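Local atomic coordinates of Ton_1535 (Thermococcus onnurineus, PDB entry 3ZPJ), a protein that is of unknown function but folds as an alpha-solenoid of stacked helices that contains an unusual left-handed helical turn. Residues Tyr16-Leu20 and Pro49-Ile53; Ala60-Lys65 and Ala76-Ile80; Gly240-Leu244 and Ser275-Thr279; Leu244-Glu249 and His285-Leu290. All blocks are in the same frame, centred on the assembly; numbering follows the deposited sequence.

How the contacts relate
Following the chain from its N terminus, contact 1 comes first: the loop ahead of helix 53-66 folds back onto helix 16-22, closing a loop that takes in helix 29-45. Contact 2 follows in series, joining the consecutive helices 53-66 and 70-86 through a short connection; its centre lies about 17 Å from that of contact 1. Contacts 3 and 4 belong to a distant part of the solenoid, their centres 46 to 47 Å from the first two. Their segments alternate along the chain, so they cross; both use helix 240-256 and share Leu244, tying it to the loop before helix 280-293 and to that helix itself.

Contact 1 of 4, residues Tyr16-Leu20 and Pro49-Ile53; sequences YEEAL and PMEWI
Tyr16 begins the contact by laying its side chain against Trp52 and Pro49, at one edge of the alpha-solenoid, where helix 16-22 meets the loop that leads into helix 53-66. Its CB sits over one face of the indole, 3.9 Å from the centroid of the Trp52 five-membered ring and 17° off the ring normal, a CH-pi contact. With CG anti to the carbonyl carbon (chi1 -68°), the phenol swings on toward Pro49 and the indole, and forms an offset stack with the same five-membered ring, the planes inclined by 30°. The outer, hydroxyl-bearing half of the phenol reaches the pyrrolidine, on the same side of the ring as the indole, with Tyr16 CE2 3.4 Å from Pro49 CG. Tyrosine suits this surface site: its ring stacks, and the oxygen at its end also rests against the proline, Tyr16 OH lying 3.3 Å from Pro49 CD.

Glu17 comes next. Of the side chain, CB makes the contact, 3.8 Å from Trp52 CH2, beside the backbone of the same residue; the extended chain carries the carboxylate on from there, a sensible use of a charged residue at an exposed border.

Leu20, one helical turn after Tyr16, brings a branched apolar side chain to the six-membered part of the indole. It is buried and also touches Leu36 of helix 29-45, just as Tyr16 touches Ile43, so the intervening helix backs this contact. Trp52, broad and flat, spans the whole turn from Tyr16 to Leu20. At the Leu20 end, the methyl CD1 of Leu20 approaches CZ3 of Trp52 at 3.9 Å.

Contact 2 of 4, residues Ala60-Lys65 and Ala76-Ile80; sequences AMYIAK and AYSII
Ala64 CB is the hub of this contact, touching Ala76, Tyr77 and Ile80 on the facing helix. It meets Ala76 CB at 3.8 Å; with a single methyl on each side, the CA atoms of Ala64 and Ala76 can approach to 5.6 Å. The ring of Tyr77 reaches the same methyl obliquely, CE1 3.7 Å from Ala64 CB. The third neighbour is Ile80, whose CD1 stands 3.8 Å from Ala64 CB.

The long branch of Ile80 does more than reach Ala64. With CG1 anti to the carbonyl carbon (chi1 -69°) and the chain extended beyond it, CD1 crosses to the opposite backbone and lies 3.7 Å from Ala60 O. The other branch, CG2, stays nearer its own helix and receives the methyl end of Met61, CE, at 4.3 Å. Isoleucine fits here because its two branches serve different neighbours, while the flexible thioether of Met61 adapts to the border of the interface.

In the next shell, helix 90-104 supplies Phe96, which touches both Met61 and Ile80, and Arg99, which touches Tyr77. Lys73 reaches back to the opposite helix, its NZ hydrogen-bonded to the carbonyl oxygens of Ala64 and Lys65, a link between the two helices beside the apolar contact. The short segments approach to 9.7 Å between axes, and their N-to-C directions differ by 162°. Consecutive helices packed almost antiparallel across a short turn form a helical hairpin, the element that is stacked repeatedly to build an alpha-solenoid.

Contact 3 of 4, residues Gly240-Leu244 and Ser275-Thr279; sequences GVMRL and SPRFT
Val241 meets the loop 275-279 through one of its two methyls, CG1, and its path is short. From CB, the side chain branches so that CG1 is anti to the carbonyl carbon and beside the backbone N (chi1 -63°), which directs this methyl to the loop. There CG1 meets three consecutive residues. It lies 3.8 Å from Pro276 CG, then 3.2 Å from the backbone O of Arg277, a close van der Waals contact between a methyl and a carbonyl oxygen, and 3.6 Å from Phe278 CD1 at the ring. Valine suits the place because a short apolar side chain puts one methyl directly against the loop.

Pro276 also lies near the backbone at Gly240, with CG 4.0 Å from Gly240 C. The positive phi of Gly240 (50°) is one that glycine adopts readily. One turn along, Leu244 presents CD2 to the edge of the Phe278 ring, near its plane and 3.9 Å from CZ. The two side chains cross at about a right angle. On one face of the same ring, within the loop, is the carbonyl oxygen of Pro276.

Phe278 reaches beyond this contact to Val283 and Ile286 of helix 280-293, so its ring wedges between two helices. The next residue, Thr279, occupies the N-cap position of helix 280-293, its OG1 hydrogen-bonded to Asn282 N. The loop between helices 262-271 and 280-293 thus packs its aromatic residue against helix 240-256 and ends in an N-cap, an inter-helix connection of the alpha-solenoid.

Contact 4 of 4, residues Leu244-Glu249 and His285-Leu290; sequences LIGELE and HIARLL
Ile245 and Ile286 form the tight centre of this contact, where helices 240-256 and 280-293 of the alpha-solenoid run in nearly the same direction. The segment axes are 10.2 Å apart and inclined by 19°, so two helices separated in the chain by helix 262-271 run side by side. The CD1 of Ile245 comes within 3.5 Å of CG1 of Ile286, the two side chains crossing at about a right angle. Ile245 folds back at its second torsion (chi2 71°), which places this methyl across the neighbouring branch.

One turn on, Leu248 and Leu289 repeat the pairing, with Leu248 CB 4.0 Å from Leu289 CD1. Leu248 also sends CD1 to Ile286 CG2 at 4.1 Å. Aliphatic residues suit this place, as their branched methyls interlock along the buried seam. Packing is looser where Leu248 CD2 faces Leu290 CD2 at 4.4 Å; Phe270 of helix 262-271 touches both leucines.

The opposite border is more polar, and opens to solvent at the partly exposed His285. This residue takes the CG1 of Ile245 obliquely against CD2, while one face of its ring is covered by CD1 of Leu289 on its own helix; its NE2 has a weak hydrogen bond with Asp212 OD1. Glu249 is buried, and its OE1 accepts a hydrogen bond from the backbone N of Tyr211, which helps hold the carboxylate in place. Its methylene CG packs on Leu289. The carboxylate plane stands 78° from the imidazole plane, and OE2 of Glu249 lies at the ring edge, near but not hydrogen-bonded, 3.6 Å from NE2 of His285.

Contact 1 of 4, residues Tyr16-Leu20 and Pro49-Ile53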
loop_
_atom_site.group_PDB
_atom_site.type_symbol
_atom_site.label_atom_id
_atom_site.label_comp_id
_atom_site.label_asym_id
_atom_site.label_seq_id
_atom_site.Cartn_x
_atom_site.Cartn_y
_atom_site.Cartn_z
ATOM N N TYR A 16 -5.778 -25.990 22.500
ATOM C CA TYR A 16 -4.676 -25.028 22.582
ATOM C C TYR A 16 -3.471 -25.497 23.404
ATOM O O TYR A 16 -2.330 -25.330 22.990
ATOM C CB TYR A 16 -5.186 -23.689 23.104
ATOM C CG TYR A 16 -6.114 -22.981 22.148
ATOM C CD1 TYR A 16 -5.615 -22.178 21.151
ATOM C CD2 TYR A 16 -7.495 -23.120 22.249
ATOM C CE1 TYR A 16 -6.451 -21.525 20.267
ATOM C CE2 TYR A 16 -8.347 -22.466 21.372
ATOM C CZ TYR A 16 -7.817 -21.671 20.384
ATOM O OH TYR A 16 -8.640 -21.015 19.497
ATOM N N GLU A 17 -3.719 -26.097 24.553
ATOM C CA GLU A 17 -2.624 -26.506 25.420
ATOM C C GLU A 17 -1.708 -27.512 24.724
ATOM O O GLU A 17 -0.491 -27.494 24.913
ATOM C CB GLU A 17 -3.174 -27.084 26.720
ATOM C CG GLU A 17 -2.117 -27.580 27.697
ATOM C CD GLU A 17 -2.734 -28.017 29.022
ATOM O OE1 GLU A 17 -3.800 -27.472 29.395
ATOM O OE2 GLU A 17 -2.164 -28.911 29.686
ATOM N N GLU A 18 -2.302 -28.377 23.906
ATOM C CA GLU A 18 -1.539 -29.407 23.213
ATOM C C GLU A 18 -0.776 -28.843 22.032
ATOM O O GLU A 18 0.349 -29.255 21.773
ATOM C CB GLU A 18 -2.453 -30.514 22.733
ATOM C CG GLU A 18 -2.577 -31.652 23.692
ATOM C CD GLU A 18 -3.526 -32.694 23.162
ATOM O OE1 GLU A 18 -3.330 -33.124 22.004
ATOM O OE2 GLU A 18 -4.478 -33.056 23.885
ATOM N N ALA A 19 -1.408 -27.917 21.317
ATOM C CA ALA A 19 -0.758 -27.204 20.224
ATOM C C ALA A 19 0.515 -26.540 20.698
ATOM O O ALA A 19 1.557 -26.617 20.034
ATOM C CB ALA A 19 -1.687 -26.152 19.638
ATOM N N LEU A 20 0.420 -25.871 21.843
ATOM C CA LEU A 20 1.552 -25.126 22.362
ATOM C C LEU A 20 2.627 -26.094 22.823
ATOM O O LEU A 20 3.817 -25.793 22.751
ATOM C CB LEU A 20 1.119 -24.204 23.502
ATOM C CG LEU A 20 0.012 -23.213 23.133
ATOM C CD1 LEU A 20 -0.521 -22.520 24.375
ATOM C CD2 LEU A 20 0.476 -22.198 22.079
ATOM N N PRO A 49 -10.437 -17.710 22.257
ATOM C CA PRO A 49 -10.290 -17.543 23.711
ATOM C C PRO A 49 -9.182 -16.560 24.072
ATOM O O PRO A 49 -8.019 -16.952 24.175
ATOM C CB PRO A 49 -9.929 -18.951 24.192
ATOM C CG PRO A 49 -9.287 -19.593 23.025
ATOM C CD PRO A 49 -9.958 -19.024 21.799
ATOM N N MET A 50 -9.550 -15.298 24.278
ATOM C CA MET A 50 -8.574 -14.245 24.519
ATOM C C MET A 50 -7.685 -14.506 25.748
ATOM O O MET A 50 -6.589 -13.958 25.846
ATOM C CB MET A 50 -9.269 -12.885 24.627
ATOM C CG MET A 50 -9.963 -12.417 23.354
ATOM S SD MET A 50 -8.825 -11.757 22.130
ATOM C CE MET A 50 -9.949 -10.893 21.038
ATOM N N GLU A 51 -8.136 -15.357 26.666
ATOM C CA GLU A 51 -7.391 -15.595 27.901
ATOM C C GLU A 51 -6.171 -16.509 27.733
ATOM O O GLU A 51 -5.471 -16.800 28.698
ATOM C CB GLU A 51 -8.311 -16.124 29.008
ATOM C CG GLU A 51 -8.706 -17.588 28.864
ATOM C CD GLU A 51 -9.801 -17.817 27.830
ATOM O OE1 GLU A 51 -10.228 -16.842 27.173
ATOM O OE2 GLU A 51 -10.236 -18.982 27.679
ATOM N N TRP A 52 -5.923 -16.964 26.512
ATOM C CA TRP A 52 -4.709 -17.728 26.214
ATOM C C TRP A 52 -3.546 -16.802 25.827
ATOM O O TRP A 52 -2.377 -17.156 25.995
ATOM C CB TRP A 52 -4.954 -18.760 25.095
ATOM C CG TRP A 52 -5.476 -20.113 25.566
ATOM C CD1 TRP A 52 -6.749 -20.610 25.413
ATOM C CD2 TRP A 52 -4.735 -21.128 26.269
ATOM N NE1 TRP A 52 -6.837 -21.864 25.980
ATOM C CE2 TRP A 52 -5.617 -22.204 26.505
ATOM C CE3 TRP A 52 -3.415 -21.229 26.721
ATOM C CZ2 TRP A 52 -5.222 -23.356 27.169
ATOM C CZ3 TRP A 52 -3.027 -22.377 27.389
ATOM C CH2 TRP A 52 -3.925 -23.423 27.605
ATOM N N ILE A 53 -3.885 -15.618 25.316
ATOM C CA ILE A 53 -2.911 -14.663 24.766
ATOM C C ILE A 53 -1.719 -14.267 25.670
ATOM O O ILE A 53 -0.569 -14.244 25.201
ATOM C CB ILE A 53 -3.623 -13.413 24.178
ATOM C CG1 ILE A 53 -4.498 -13.841 22.988
ATOM C CG2 ILE A 53 -2.611 -12.326 23.772
ATOM C CD1 ILE A 53 -5.164 -12.699 22.233
#

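Contact 2 of 4, residues Ala60-Lys65 and Ala76-Ile80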
loop_
_atom_site.group_PDB
_atom_site.type_symbol
_atom_site.label_atom_id
_atom_site.label_comp_id
_atom_site.label_asym_id
_atom_site.label_seq_id
_atom_site.Cartn_x
_atom_site.Cartn_y
_atom_site.Cartn_z
ATOM N N ALA A 60 6.667 -16.891 23.923
ATOM C CA ALA A 60 7.377 -16.280 22.817
ATOM C C ALA A 60 8.464 -15.358 23.355
ATOM O O ALA A 60 9.611 -15.424 22.911
ATOM C CB ALA A 60 6.402 -15.523 21.900
ATOM N N MET A 61 8.109 -14.520 24.329
ATOM C CA MET A 61 9.079 -13.621 24.955
ATOM C C MET A 61 10.218 -14.411 25.586
ATOM O O MET A 61 11.364 -13.991 25.556
ATOM C CB MET A 61 8.415 -12.728 26.012
ATOM C CG MET A 61 7.583 -11.580 25.442
ATOM S SD MET A 61 6.542 -10.761 26.674
ATOM C CE MET A 61 5.812 -9.532 25.633
ATOM N N TYR A 62 9.901 -15.559 26.162
ATOM C CA TYR A 62 10.918 -16.383 26.820
ATOM C C TYR A 62 11.892 -16.955 25.794
ATOM O O TYR A 62 13.097 -16.980 26.015
ATOM C CB TYR A 62 10.248 -17.512 27.598
ATOM C CG TYR A 62 11.184 -18.574 28.139
ATOM C CD1 TYR A 62 12.174 -18.256 29.057
ATOM C CD2 TYR A 62 11.043 -19.902 27.764
ATOM C CE1 TYR A 62 13.018 -19.231 29.569
ATOM C CE2 TYR A 62 11.876 -20.886 28.274
ATOM C CZ TYR A 62 12.861 -20.544 29.176
ATOM O OH TYR A 62 13.700 -21.513 29.681
ATOM N N ILE A 63 11.356 -17.413 24.669
ATOM C CA ILE A 63 12.190 -17.954 23.607
ATOM C C ILE A 63 13.150 -16.889 23.059
ATOM O O ILE A 63 14.337 -17.153 22.854
ATOM C CB ILE A 63 11.329 -18.574 22.500
ATOM C CG1 ILE A 63 10.602 -19.801 23.055
ATOM C CG2 ILE A 63 12.179 -18.946 21.301
ATOM C CD1 ILE A 63 9.644 -20.451 22.105
ATOM N N ALA A 64 12.647 -15.672 22.882
ATOM C CA ALA A 64 13.470 -14.569 22.387
ATOM C C ALA A 64 14.567 -14.199 23.388
ATOM O O ALA A 64 15.682 -13.838 23.006
ATOM C CB ALA A 64 12.608 -13.359 22.080
ATOM N N LYS A 65 14.241 -14.291 24.672
ATOM C CA LYS A 65 15.186 -13.940 25.717
ATOM C C LYS A 65 16.371 -14.921 25.732
ATOM O O LYS A 65 17.504 -14.529 26.003
ATOM C CB LYS A 65 14.472 -13.856 27.078
ATOM C CG LYS A 65 15.367 -14.118 28.298
ATOM C CD LYS A 65 15.833 -12.850 29.001
ATOM C CE LYS A 65 14.905 -12.427 30.137
ATOM N NZ LYS A 65 13.791 -11.573 29.625
ATOM N N ALA A 76 13.325 -11.970 16.330
ATOM C CA ALA A 76 12.328 -12.476 17.267
ATOM C C ALA A 76 11.600 -11.332 17.990
ATOM O O ALA A 76 10.363 -11.306 18.056
ATOM C CB ALA A 76 12.962 -13.427 18.260
ATOM N N TYR A 77 12.379 -10.392 18.514
ATOM C CA TYR A 77 11.832 -9.202 19.152
ATOM C C TYR A 77 10.933 -8.410 18.191
ATOM O O TYR A 77 9.922 -7.836 18.606
ATOM C CB TYR A 77 12.967 -8.304 19.641
ATOM C CG TYR A 77 13.640 -8.753 20.918
ATOM C CD1 TYR A 77 12.969 -9.529 21.857
ATOM C CD2 TYR A 77 14.946 -8.374 21.198
ATOM C CE1 TYR A 77 13.587 -9.922 23.031
ATOM C CE2 TYR A 77 15.577 -8.763 22.373
ATOM C CZ TYR A 77 14.895 -9.535 23.284
ATOM O OH TYR A 77 15.526 -9.918 24.451
ATOM N N SER A 78 11.296 -8.386 16.910
ATOM C CA SER A 78 10.490 -7.690 15.896
ATOM C C SER A 78 9.157 -8.367 15.694
ATOM O O SER A 78 8.119 -7.705 15.622
ATOM C CB SER A 78 11.213 -7.641 14.556
ATOM O OG SER A 78 12.351 -6.823 14.641
ATOM N N ILE A 79 9.196 -9.691 15.587
ATOM C CA ILE A 79 7.983 -10.496 15.471
ATOM C C ILE A 79 7.042 -10.250 16.652
ATOM O O ILE A 79 5.854 -9.976 16.479
ATOM C CB ILE A 79 8.339 -11.972 15.331
ATOM C CG1 ILE A 79 9.244 -12.145 14.100
ATOM C CG2 ILE A 79 7.074 -12.846 15.228
ATOM C CD1 ILE A 79 9.602 -13.577 13.776
ATOM N N ILE A 80 7.592 -10.299 17.853
ATOM C CA ILE A 80 6.824 -10.017 19.053
ATOM C C ILE A 80 6.281 -8.587 19.027
ATOM O O ILE A 80 5.132 -8.335 19.399
ATOM C CB ILE A 80 7.706 -10.238 20.295
ATOM C CG1 ILE A 80 8.002 -11.740 20.440
ATOM C CG2 ILE A 80 7.058 -9.640 21.536
ATOM C CD1 ILE A 80 9.094 -12.073 21.430
#

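Contact 3 of 4, residues Gly240-Leu244 and Ser275-Thr279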
loop_
_atom_site.group_PDB
_atom_site.type_symbol
_atom_site.label_atom_id
_atom_site.label_comp_id
_atom_site.label_asym_id
_atom_site.label_seq_id
_atom_site.Cartn_x
_atom_site.Cartn_y
_atom_site.Cartn_z
ATOM N N GLY A 240 -22.046 6.661 -0.720
ATOM C CA GLY A 240 -22.100 8.018 -1.243
ATOM C C GLY A 240 -20.883 8.470 -2.045
ATOM O O GLY A 240 -20.462 7.816 -3.005
ATOM N N VAL A 241 -20.311 9.600 -1.645
ATOM C CA VAL A 241 -19.270 10.230 -2.439
ATOM C C VAL A 241 -18.039 9.357 -2.550
ATOM O O VAL A 241 -17.504 9.196 -3.642
ATOM C CB VAL A 241 -18.915 11.646 -1.930
ATOM C CG1 VAL A 241 -20.121 12.550 -2.060
ATOM C CG2 VAL A 241 -18.458 11.606 -0.474
ATOM N N MET A 242 -17.595 8.775 -1.437
ATOM C CA MET A 242 -16.395 7.946 -1.469
ATOM C C MET A 242 -16.616 6.719 -2.347
ATOM O O MET A 242 -15.715 6.284 -3.053
ATOM C CB MET A 242 -15.943 7.542 -0.064
ATOM C CG MET A 242 -15.191 8.636 0.678
ATOM S SD MET A 242 -14.964 8.267 2.436
ATOM C CE MET A 242 -13.279 7.673 2.439
ATOM N N ARG A 243 -17.826 6.179 -2.321
ATOM C CA ARG A 243 -18.150 5.037 -3.169
ATOM C C ARG A 243 -18.156 5.403 -4.652
ATOM O O ARG A 243 -17.811 4.592 -5.510
ATOM C CB ARG A 243 -19.505 4.443 -2.800
ATOM C CG ARG A 243 -19.777 3.169 -3.558
ATOM C CD ARG A 243 -21.061 2.513 -3.154
ATOM N NE ARG A 243 -21.570 1.704 -4.258
ATOM C CZ ARG A 243 -22.740 1.076 -4.253
ATOM N NH1 ARG A 243 -23.531 1.146 -3.187
ATOM N NH2 ARG A 243 -23.111 0.369 -5.314
ATOM N N LEU A 244 -18.564 6.630 -4.944
ATOM C CA LEU A 244 -18.563 7.117 -6.304
ATOM C C LEU A 244 -17.125 7.284 -6.790
ATOM O O LEU A 244 -16.754 6.756 -7.840
ATOM C CB LEU A 244 -19.343 8.431 -6.401
ATOM C CG LEU A 244 -19.471 9.087 -7.777
ATOM C CD1 LEU A 244 -19.699 8.057 -8.850
ATOM C CD2 LEU A 244 -20.638 10.084 -7.769
ATOM N N SER A 275 -27.589 10.800 -6.766
ATOM C CA SER A 275 -26.429 11.668 -6.682
ATOM C C SER A 275 -26.298 12.162 -5.248
ATOM O O SER A 275 -27.185 12.846 -4.736
ATOM C CB SER A 275 -26.564 12.853 -7.645
ATOM O OG SER A 275 -26.891 12.416 -8.953
ATOM N N PRO A 276 -25.195 11.792 -4.585
ATOM C CA PRO A 276 -24.956 12.253 -3.217
ATOM C C PRO A 276 -24.707 13.756 -3.182
ATOM O O PRO A 276 -24.752 14.431 -4.216
ATOM C CB PRO A 276 -23.684 11.502 -2.816
ATOM C CG PRO A 276 -23.001 11.191 -4.113
ATOM C CD PRO A 276 -24.112 10.921 -5.077
ATOM N N ARG A 277 -24.450 14.275 -1.990
ATOM C CA ARG A 277 -24.144 15.682 -1.837
ATOM C C ARG A 277 -22.645 15.857 -1.874
ATOM O O ARG A 277 -21.905 15.074 -1.277
ATOM C CB ARG A 277 -24.680 16.184 -0.518
ATOM C CG ARG A 277 -24.491 17.660 -0.268
ATOM C CD ARG A 277 -25.088 18.006 1.081
ATOM N NE ARG A 277 -26.304 17.233 1.322
ATOM C CZ ARG A 277 -26.361 16.160 2.104
ATOM N NH1 ARG A 277 -25.266 15.735 2.725
ATOM N NH2 ARG A 277 -27.506 15.512 2.258
ATOM N N PHE A 278 -22.199 16.896 -2.565
ATOM C CA PHE A 278 -20.791 17.021 -2.878
ATOM C C PHE A 278 -20.149 18.218 -2.224
ATOM O O PHE A 278 -20.753 19.282 -2.140
ATOM C CB PHE A 278 -20.615 17.124 -4.385
ATOM C CG PHE A 278 -21.029 15.891 -5.128
ATOM C CD1 PHE A 278 -20.382 14.689 -4.913
ATOM C CD2 PHE A 278 -22.050 15.939 -6.056
ATOM C CE1 PHE A 278 -20.759 13.554 -5.605
ATOM C CE2 PHE A 278 -22.425 14.811 -6.752
ATOM C CZ PHE A 278 -21.784 13.620 -6.527
ATOM N N THR A 279 -18.916 18.046 -1.757
ATOM C CA THR A 279 -18.105 19.200 -1.423
ATOM C C THR A 279 -17.426 19.617 -2.712
ATOM O O THR A 279 -17.281 18.808 -3.625
ATOM C CB THR A 279 -17.022 18.864 -0.429
ATOM O OG1 THR A 279 -16.193 17.852 -0.988
ATOM C CG2 THR A 279 -17.621 18.376 0.879
#

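Contact 4 of 4, residues Leu244-Glu249 and His285-Leu290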
loop_
_atom_site.group_PDB
_atom_site.type_symbol
_atom_site.label_atom_id
_atom_site.label_comp_id
_atom_site.label_asym_id
_atom_site.label_seq_id
_atom_site.Cartn_x
_atom_site.Cartn_y
_atom_site.Cartn_z
ATOM N N LEU A 244 -18.564 6.630 -4.944
ATOM C CA LEU A 244 -18.563 7.117 -6.304
ATOM C C LEU A 244 -17.125 7.284 -6.790
ATOM O O LEU A 244 -16.754 6.756 -7.840
ATOM C CB LEU A 244 -19.343 8.431 -6.401
ATOM C CG LEU A 244 -19.471 9.087 -7.777
ATOM C CD1 LEU A 244 -19.699 8.057 -8.850
ATOM C CD2 LEU A 244 -20.638 10.084 -7.769
ATOM N N ILE A 245 -16.322 8.022 -6.031
ATOM C CA ILE A 245 -14.943 8.266 -6.420
ATOM C C ILE A 245 -14.223 6.933 -6.580
ATOM O O ILE A 245 -13.482 6.730 -7.537
ATOM C CB ILE A 245 -14.185 9.144 -5.393
ATOM C CG1 ILE A 245 -14.374 10.627 -5.701
ATOM C CG2 ILE A 245 -12.687 8.870 -5.437
ATOM C CD1 ILE A 245 -15.730 11.137 -5.430
ATOM N N GLY A 246 -14.470 6.013 -5.657
ATOM C CA GLY A 246 -13.744 4.755 -5.647
ATOM C C GLY A 246 -14.064 3.948 -6.887
ATOM O O GLY A 246 -13.176 3.378 -7.529
ATOM N N GLU A 247 -15.342 3.904 -7.236
ATOM C CA GLU A 247 -15.748 3.188 -8.435
ATOM C C GLU A 247 -15.125 3.827 -9.677
ATOM O O GLU A 247 -14.639 3.123 -10.557
ATOM C CB GLU A 247 -17.271 3.062 -8.513
ATOM C CG GLU A 247 -17.845 2.069 -7.483
ATOM C CD GLU A 247 -19.373 2.046 -7.414
ATOM O OE1 GLU A 247 -20.034 2.967 -7.945
ATOM O OE2 GLU A 247 -19.925 1.100 -6.817
ATOM N N LEU A 248 -15.081 5.158 -9.719
ATOM C CA LEU A 248 -14.454 5.863 -10.836
ATOM C C LEU A 248 -12.953 5.608 -10.943
ATOM O O LEU A 248 -12.429 5.412 -12.043
ATOM C CB LEU A 248 -14.736 7.363 -10.763
ATOM C CG LEU A 248 -16.218 7.695 -10.949
ATOM C CD1 LEU A 248 -16.500 9.189 -10.864
ATOM C CD2 LEU A 248 -16.675 7.165 -12.281
ATOM N N GLU A 249 -12.263 5.621 -9.805
ATOM C CA GLU A 249 -10.841 5.334 -9.786
ATOM C C GLU A 249 -10.614 3.927 -10.332
ATOM O O GLU A 249 -9.685 3.689 -11.096
ATOM C CB GLU A 249 -10.256 5.491 -8.361
ATOM C CG GLU A 249 -10.294 6.930 -7.834
ATOM C CD GLU A 249 -9.606 7.127 -6.472
ATOM O OE1 GLU A 249 -9.676 6.217 -5.611
ATOM O OE2 GLU A 249 -9.018 8.219 -6.260
ATOM N N HIS A 285 -12.647 16.719 -7.969
ATOM C CA HIS A 285 -12.038 15.406 -8.092
ATOM C C HIS A 285 -12.769 14.566 -9.145
ATOM O O HIS A 285 -12.144 13.924 -9.998
ATOM C CB HIS A 285 -12.043 14.701 -6.731
ATOM C CG HIS A 285 -11.193 13.469 -6.691
ATOM N ND1 HIS A 285 -10.275 13.168 -7.673
ATOM C CD2 HIS A 285 -11.121 12.467 -5.781
ATOM C CE1 HIS A 285 -9.673 12.028 -7.372
ATOM N NE2 HIS A 285 -10.170 11.583 -6.235
ATOM N N ILE A 286 -14.098 14.583 -9.085
ATOM C CA ILE A 286 -14.895 13.821 -10.030
ATOM C C ILE A 286 -14.715 14.351 -11.456
ATOM O O ILE A 286 -14.654 13.565 -12.411
ATOM C CB ILE A 286 -16.369 13.797 -9.607
ATOM C CG1 ILE A 286 -16.526 12.933 -8.360
ATOM C CG2 ILE A 286 -17.248 13.260 -10.719
ATOM C CD1 ILE A 286 -17.846 13.108 -7.639
ATOM N N ALA A 287 -14.593 15.675 -11.587
ATOM C CA ALA A 287 -14.365 16.302 -12.888
ATOM C C ALA A 287 -13.048 15.845 -13.507
ATOM O O ALA A 287 -12.953 15.578 -14.704
ATOM C CB ALA A 287 -14.412 17.829 -12.774
ATOM N N ARG A 288 -12.020 15.734 -12.682
ATOM C CA ARG A 288 -10.737 15.280 -13.178
ATOM C C ARG A 288 -10.841 13.808 -13.576
ATOM O O ARG A 288 -10.369 13.413 -14.650
ATOM C CB ARG A 288 -9.665 15.502 -12.115
ATOM C CG ARG A 288 -8.296 14.930 -12.429
ATOM C CD ARG A 288 -7.558 14.678 -11.120
ATOM N NE ARG A 288 -7.733 15.815 -10.210
ATOM C CZ ARG A 288 -7.811 15.734 -8.881
ATOM N NH1 ARG A 288 -7.727 14.554 -8.273
ATOM N NH2 ARG A 288 -7.977 16.840 -8.158
ATOM N N LEU A 289 -11.473 13.003 -12.719
ATOM C CA LEU A 289 -11.603 11.568 -12.991
ATOM C C LEU A 289 -12.331 11.322 -14.298
ATOM O O LEU A 289 -11.865 10.554 -15.130
ATOM C CB LEU A 289 -12.299 10.833 -11.842
ATOM C CG LEU A 289 -11.397 10.600 -10.625
ATOM C CD1 LEU A 289 -12.191 10.168 -9.407
ATOM C CD2 LEU A 289 -10.363 9.564 -10.965
ATOM N N LEU A 290 -13.461 12.002 -14.486
ATOM C CA LEU A 290 -14.249 11.827 -15.692
ATOM C C LEU A 290 -13.507 12.290 -16.951
ATOM O O LEU A 290 -13.678 11.717 -18.037
ATOM C CB LEU A 290 -15.583 12.548 -15.550
ATOM C CG LEU A 290 -16.501 11.891 -14.523
ATOM C CD1 LEU A 290 -17.663 12.797 -14.189
ATOM C CD2 LEU A 290 -16.989 10.547 -15.046
#